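Long-range contact in endoglycosidase (Bacteroides thetaiotaomicron, PDB 6Q64), which probably hydrolyses O-glycosidic bonds of complex N-glycans as a family 18 endoglycosidase: residues Gln214-Glu218 with Thr244-Val248. The protein carries 1 engineered substitution. Numbering follows the deposited sequence.
Sequences QVFIE and TSKLV
Gln214 and Thr244 make the polar part of this contact: the side-chain amide reaches out from helix 211-224, and OG1 of Thr244 is placed 2.4 Å from OE1 of Gln214. The sheer shortness of that hydrogen bond makes its exact length doubtful, but the amide oxygen can only accept, so Thr244 OG1 is the donor. Two torsions bring the amide there: CG of Gln214 lies opposite the backbone N (chi1 166°), and a bend at chi2 (75°) swings the end of the chain across to Thr244. The rotation of the amide is fixed from its other end, where NE2 of Gln214 donates to OE2 of Glu218, one helical turn on, at 2.8 Å. That bond is almost straight (175°) and runs in the amide plane, meeting the carboxylate on its anti side. Thr244 OG1 also lies at hydrogen-bonding positions to Ser241 OG and Ile205 O, but its single proton can go to only one of Gln214 OE1 and Ile205 O at a time.

The rest is apolar. Ile217 points its CB toward the opposing segment, and its CG2 methyl lies 4.1 Å from CG2 of Thr244 and 4.1 Å from CB of Leu247, with CG2 of Val248 at 4.3 Å. At the partly exposed margin, CD1 of Leu247 rests 4.1 Å from CG of Glu218, the aliphatic part of that side chain. A type I turn, Ser245 to Val248, turns Leu247 toward the helix and brings Val248 CG2 alongside Ile217. Ile217 also touches Leu231, and Val248 touches Met233, both of strand 230-235. The contact joins helix 211-224, before that strand in sequence, to the short helix 242-245 and the turn after it, as expected for the outer helical layer of the family 18 TIM barrel.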
ATOM      1  N   GLN A 214      -2.411  20.069   0.913  1.00 84.94           N
ATOM      2  CA  GLN A 214      -3.138  19.906   2.158  1.00 84.35           C
ATOM      3  C   GLN A 214      -4.630  19.730   1.861  1.00 88.22           C
ATOM      4  O   GLN A 214      -5.267  18.858   2.488  1.00 87.51           O
ATOM      5  CB  GLN A 214      -2.886  21.105   3.078  1.00 82.69           C
ATOM      6  CG  GLN A 214      -3.836  21.213   4.269  1.00 78.87           C
ATOM      7  CD  GLN A 214      -3.532  20.205   5.370  1.00 75.78           C
ATOM      8  OE1 GLN A 214      -2.387  19.781   5.567  1.00 76.98           O
ATOM      9  NE2 GLN A 214      -4.571  19.836   6.095  1.00 71.44           N
ATOM     10  N   VAL A 215      -5.204  20.538   0.976  1.00 96.32           N
ATOM     11  CA  VAL A 215      -6.681  20.456   0.740  1.00107.44           C
ATOM     12  C   VAL A 215      -6.938  19.293  -0.240  1.00103.22           C
ATOM     13  O   VAL A 215      -8.077  18.754  -0.281  1.00 97.60           O
ATOM     14  CB  VAL A 215      -7.311  21.811   0.340  1.00114.06           C
ATOM     15  CG1 VAL A 215      -6.751  22.353  -0.959  1.00117.88           C
ATOM     16  CG2 VAL A 215      -8.837  21.748   0.301  1.00116.73           C
ATOM     17  N   PHE A 216      -5.878  18.843  -0.913  1.00 98.23           N
ATOM     18  CA  PHE A 216      -5.884  17.598  -1.715  1.00 96.53           C
ATOM     19  C   PHE A 216      -6.245  16.435  -0.788  1.00 92.17           C
ATOM     20  O   PHE A 216      -7.350  15.846  -0.872  1.00 93.21           O
ATOM     21  CB  PHE A 216      -4.532  17.412  -2.399  1.00 96.82           C
ATOM     22  CG  PHE A 216      -4.489  16.185  -3.267  1.00101.83           C
ATOM     23  CD1 PHE A 216      -5.379  16.047  -4.322  1.00103.44           C
ATOM     24  CD2 PHE A 216      -3.597  15.151  -3.005  1.00103.29           C
ATOM     25  CE1 PHE A 216      -5.359  14.913  -5.119  1.00103.61           C
ATOM     26  CE2 PHE A 216      -3.583  14.013  -3.798  1.00 99.75           C
ATOM     27  CZ  PHE A 216      -4.462  13.902  -4.858  1.00102.96           C
ATOM     28  N   ILE A 217      -5.326  16.161   0.128  1.00 87.16           N
ATOM     29  CA  ILE A 217      -5.442  15.111   1.178  1.00 82.68           C
ATOM     30  C   ILE A 217      -6.692  15.359   2.016  1.00 82.69           C
ATOM     31  O   ILE A 217      -7.325  14.392   2.399  1.00 84.69           O
ATOM     32  CB  ILE A 217      -4.184  15.140   2.053  1.00 78.80           C
ATOM     33  CG1 ILE A 217      -2.948  14.716   1.265  1.00 78.06           C
ATOM     34  CG2 ILE A 217      -4.375  14.313   3.304  1.00 76.27           C
ATOM     35  CD1 ILE A 217      -1.674  15.014   1.986  1.00 78.30           C
ATOM     36  N   GLU A 218      -7.000  16.614   2.320  1.00 87.45           N
ATOM     37  CA  GLU A 218      -8.188  16.968   3.135  1.00 91.13           C
ATOM     38  C   GLU A 218      -9.446  16.447   2.425  1.00 91.38           C
ATOM     39  O   GLU A 218     -10.313  15.885   3.129  1.00 89.12           O
ATOM     40  CB  GLU A 218      -8.240  18.478   3.373  1.00 95.67           C
ATOM     41  CG  GLU A 218      -8.000  18.906   4.805  1.00 96.32           C
ATOM     42  CD  GLU A 218      -8.034  20.417   4.988  1.00102.32           C
ATOM     43  OE1 GLU A 218      -8.940  21.072   4.408  1.00107.94           O
ATOM     44  OE2 GLU A 218      -7.136  20.950   5.676  1.00103.11           O
ATOM     45  N   THR A 244      -1.737  16.674   9.600  1.00 74.81           N
ATOM     46  CA  THR A 244      -2.130  16.138   8.273  1.00 78.33           C
ATOM     47  C   THR A 244      -1.873  14.616   8.296  1.00 75.97           C
ATOM     48  O   THR A 244      -2.709  13.843   7.801  1.00 78.84           O
ATOM     49  CB  THR A 244      -1.431  16.919   7.149  1.00 80.79           C
ATOM     50  OG1 THR A 244      -1.568  18.335   7.302  1.00 88.26           O
ATOM     51  CG2 THR A 244      -1.987  16.574   5.793  1.00 81.78           C
ATOM     52  N   SER A 245      -0.800  14.182   8.944  1.00 71.79           N
ATOM     53  CA  SER A 245      -0.485  12.751   9.133  1.00 71.96           C
ATOM     54  C   SER A 245      -1.688  12.002   9.743  1.00 70.81           C
ATOM     55  O   SER A 245      -1.843  10.807   9.479  1.00 71.14           O
ATOM     56  CB  SER A 245       0.790  12.575   9.936  1.00 69.80           C
ATOM     57  OG  SER A 245       0.510  12.405  11.316  1.00 73.58           O
ATOM     58  N   LYS A 246      -2.521  12.638  10.556  1.00 70.54           N
ATOM     59  CA  LYS A 246      -3.679  11.929  11.161  1.00 72.74           C
ATOM     60  C   LYS A 246      -4.687  11.561  10.070  1.00 72.70           C
ATOM     61  O   LYS A 246      -5.526  10.712  10.319  1.00 77.95           O
ATOM     62  CB  LYS A 246      -4.328  12.769  12.259  1.00 77.37           C
ATOM     63  CG  LYS A 246      -3.433  12.968  13.473  1.00 84.41           C
ATOM     64  CD  LYS A 246      -4.025  13.842  14.563  1.00 89.64           C
ATOM     65  CE  LYS A 246      -3.166  13.878  15.811  1.00 90.60           C
ATOM     66  NZ  LYS A 246      -3.107  15.243  16.362  1.00 92.90           N
ATOM     67  N   LEU A 247      -4.596  12.163   8.892  1.00 73.72           N
ATOM     68  CA  LEU A 247      -5.584  11.939   7.809  1.00 74.94           C
ATOM     69  C   LEU A 247      -5.121  10.811   6.871  1.00 73.94           C
ATOM     70  O   LEU A 247      -5.911  10.441   5.947  1.00 74.73           O
ATOM     71  CB  LEU A 247      -5.750  13.245   7.034  1.00 73.38           C
ATOM     72  CG  LEU A 247      -6.491  14.373   7.737  1.00 70.52           C
ATOM     73  CD1 LEU A 247      -6.727  15.486   6.733  1.00 70.88           C
ATOM     74  CD2 LEU A 247      -7.808  13.911   8.352  1.00 70.10           C
ATOM     75  N   VAL A 248      -3.925  10.279   7.122  1.00 68.39           N
ATOM     76  CA  VAL A 248      -3.263   9.231   6.309  1.00 68.11           C
ATOM     77  C   VAL A 248      -3.008   7.972   7.143  1.00 71.59           C
ATOM     78  O   VAL A 248      -2.329   8.045   8.174  1.00 73.32           O
ATOM     79  CB  VAL A 248      -1.967   9.809   5.756  1.00 68.94           C
ATOM     80  CG1 VAL A 248      -1.102   8.738   5.138  1.00 70.27           C
ATOM     81  CG2 VAL A 248      -2.289  10.902   4.766  1.00 71.80           C
TER